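Local coordinates for protein putative N-acetylneuraminate lyase ([Ruminococcus] gnavus ATCC 29149, PDB 6RB7) that belongs to the dihydrodipicolinate synthetase family of lyase-like proteins, built on a barrel of eight parallel strands with a helical C-terminal part, and forms a four-chain assembly, at residues Glu275-Tyr278 and Lys279-Ser282. Numbering follows the deposited sequence.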
ATOM      1  N   GLU A 275      -9.011   9.004 -23.640  1.00 12.18           N
ATOM      2  CA  GLU A 275      -8.329  10.294 -23.907  1.00 13.71           C
ATOM      3  C   GLU A 275      -9.150  11.446 -23.315  1.00 13.75           C
ATOM      4  O   GLU A 275      -8.559  12.388 -22.739  1.00 14.67           O
ATOM      5  CB  GLU A 275      -8.143  10.413 -25.419  1.00 17.42           C
ATOM      6  CG  GLU A 275      -7.348  11.603 -25.874  1.00 25.87           C
ATOM      7  CD  GLU A 275      -7.247  11.731 -27.392  1.00 35.83           C
ATOM      8  OE1 GLU A 275      -8.276  11.483 -28.143  1.00 27.31           O
ATOM      9  OE2 GLU A 275      -6.139  12.083 -27.850  1.00 44.63           O
ATOM     10  N   ILE A 276     -10.466  11.392 -23.483  1.00 11.82           N
ATOM     11  CA  ILE A 276     -11.365  12.424 -22.920  1.00 14.18           C
ATOM     12  C   ILE A 276     -11.259  12.396 -21.398  1.00 13.51           C
ATOM     13  O   ILE A 276     -11.172  13.452 -20.766  1.00 14.89           O
ATOM     14  CB  ILE A 276     -12.805  12.236 -23.449  1.00 11.93           C
ATOM     15  CG1 ILE A 276     -12.858  12.563 -24.937  1.00 14.69           C
ATOM     16  CG2 ILE A 276     -13.816  13.030 -22.642  1.00 13.81           C
ATOM     17  CD1 ILE A 276     -13.988  11.943 -25.667  1.00 13.78           C
ATOM     18  N   ILE A 277     -11.325  11.215 -20.766  1.00 11.28           N
ATOM     19  CA  ILE A 277     -11.226  11.142 -19.300  1.00 10.91           C
ATOM     20  C   ILE A 277      -9.917  11.776 -18.841  1.00 12.89           C
ATOM     21  O   ILE A 277      -9.928  12.562 -17.870  1.00 14.25           O
ATOM     22  CB  ILE A 277     -11.357   9.685 -18.816  1.00 12.94           C
ATOM     23  CG1 ILE A 277     -12.748   9.134 -19.151  1.00 12.29           C
ATOM     24  CG2 ILE A 277     -11.036   9.596 -17.336  1.00 13.05           C
ATOM     25  CD1 ILE A 277     -12.880   7.669 -18.889  1.00 13.12           C
ATOM     26  N   TYR A 278      -8.803  11.443 -19.499  1.00 13.65           N
ATOM     27  CA  TYR A 278      -7.499  11.961 -19.053  1.00 13.31           C
ATOM     28  C   TYR A 278      -7.502  13.494 -19.194  1.00 12.41           C
ATOM     29  O   TYR A 278      -7.016  14.193 -18.254  1.00 15.39           O
ATOM     30  CB  TYR A 278      -6.350  11.307 -19.787  1.00 13.44           C
ATOM     31  CG  TYR A 278      -6.355   9.791 -19.735  1.00 13.76           C
ATOM     32  CD1 TYR A 278      -6.857   9.098 -18.641  1.00 14.75           C
ATOM     33  CD2 TYR A 278      -5.929   9.056 -20.816  1.00 14.52           C
ATOM     34  CE1 TYR A 278      -6.899   7.719 -18.633  1.00 14.41           C
ATOM     35  CE2 TYR A 278      -5.926   7.669 -20.801  1.00 15.43           C
ATOM     36  CZ  TYR A 278      -6.417   7.000 -19.716  1.00 13.88           C
ATOM     37  OH  TYR A 278      -6.494   5.637 -19.695  1.00 15.53           O
ATOM     38  N   LYS A 279      -8.101  14.005 -20.255  1.00 12.99           N
ATOM     39  CA  LYS A 279      -8.200  15.476 -20.424  1.00 13.60           C
ATOM     40  C   LYS A 279      -9.053  16.080 -19.292  1.00 14.87           C
ATOM     41  O   LYS A 279      -8.643  17.074 -18.678  1.00 15.20           O
ATOM     42  CB  LYS A 279      -8.787  15.798 -21.794  1.00 14.76           C
ATOM     43  CG  LYS A 279      -8.919  17.302 -22.081  1.00 14.76           C
ATOM     44  CD  LYS A 279      -7.626  18.035 -22.113  1.00 20.93           C
ATOM     45  CE  LYS A 279      -6.682  17.556 -23.180  1.00 30.25           C
ATOM     46  NZ  LYS A 279      -5.557  18.526 -23.316  1.00 30.70           N
ATOM     47  N   MET A 280     -10.187  15.484 -18.966  1.00 12.85           N
ATOM     48  CA  MET A 280     -11.043  16.056 -17.917  1.00 13.89           C
ATOM     49  C   MET A 280     -10.309  16.012 -16.577  1.00 17.04           C
ATOM     50  O   MET A 280     -10.523  16.892 -15.766  1.00 20.59           O
ATOM     51  CB  MET A 280     -12.348  15.292 -17.807  1.00 14.88           C
ATOM     52  CG  MET A 280     -13.164  15.382 -19.081  1.00 15.55           C
ATOM     53  SD  MET A 280     -14.876  14.831 -18.920  1.00 16.96           S
ATOM     54  CE  MET A 280     -14.614  13.099 -18.489  1.00 16.48           C
ATOM     55  N   CYS A 281      -9.482  15.002 -16.342  1.00 14.39           N
ATOM     56  CA  CYS A 281      -8.785  14.850 -15.032  1.00 15.61           C
ATOM     57  C   CYS A 281      -7.557  15.748 -14.950  1.00 15.58           C
ATOM     58  O   CYS A 281      -6.967  15.837 -13.849  1.00 17.61           O
ATOM     59  CB  CYS A 281      -8.405  13.394 -14.830  1.00 16.88           C
ATOM     60  SG  CYS A 281      -9.841  12.347 -14.488  1.00 18.78           S
ATOM     61  N   SER A 282      -7.183  16.429 -16.032  1.00 16.75           N
ATOM     62  CA  SER A 282      -5.987  17.306 -16.097  1.00 17.33           C
ATOM     63  C   SER A 282      -6.276  18.698 -15.513  1.00 20.04           C
ATOM     64  O   SER A 282      -5.333  19.482 -15.361  1.00 19.88           O
ATOM     65  CB  SER A 282      -5.448  17.393 -17.493  1.00 17.14           C
ATOM     66  OG  SER A 282      -6.240  18.242 -18.322  1.00 19.06           O
TER
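The methyl end of Met-280 fits the shallow groove between Ile-276 and Ile-277 on the preceding turn of helix 263-281, which follows the eight-stranded barrel in sequence and belongs to the C-terminal helical part; the contacts are i to i+3 and i to i+4. The thioether chain runs straight out to SD and then bends (chi3 -63°), which turns Met-280 CE back along the helix, 4.2 Å from CG2 of Ile-276 and 4.0 Å from CA of Ile-277, so the methyl rests partly on backbone. Beneath it, Met-280 CG lies 3.2 Å from the carbonyl O of Ile-276. Ile-276 O also accepts the hydrogen bond from Met-280 N, at 2.9 Å. A second, smaller bump follows one residue on, where Cys-281 SG, held beside its own backbone N (chi1 -72°), approaches CG2 of Ile-277 at 4.1 Å. Beyond it, Ser-282 turns back on Lys-279, and its OG donates to Lys-279 O (2.7 Å) in the carbonyl plane, on a lone pair. Ser-282 N bonds to this oxygen too, so two donors grip it. Chemically, Ile-276 and Met-280 carry buried apolar packing on helices 317-335 and 287-299, with the Lys-279 to Glu-323 salt bridge beside it on helix 317-335, whereas the subunit interface is mixed: Tyr-278 OH hydrogen-bonds Gln-208 of the second subunit and its side chain packs on Met-209 of that subunit.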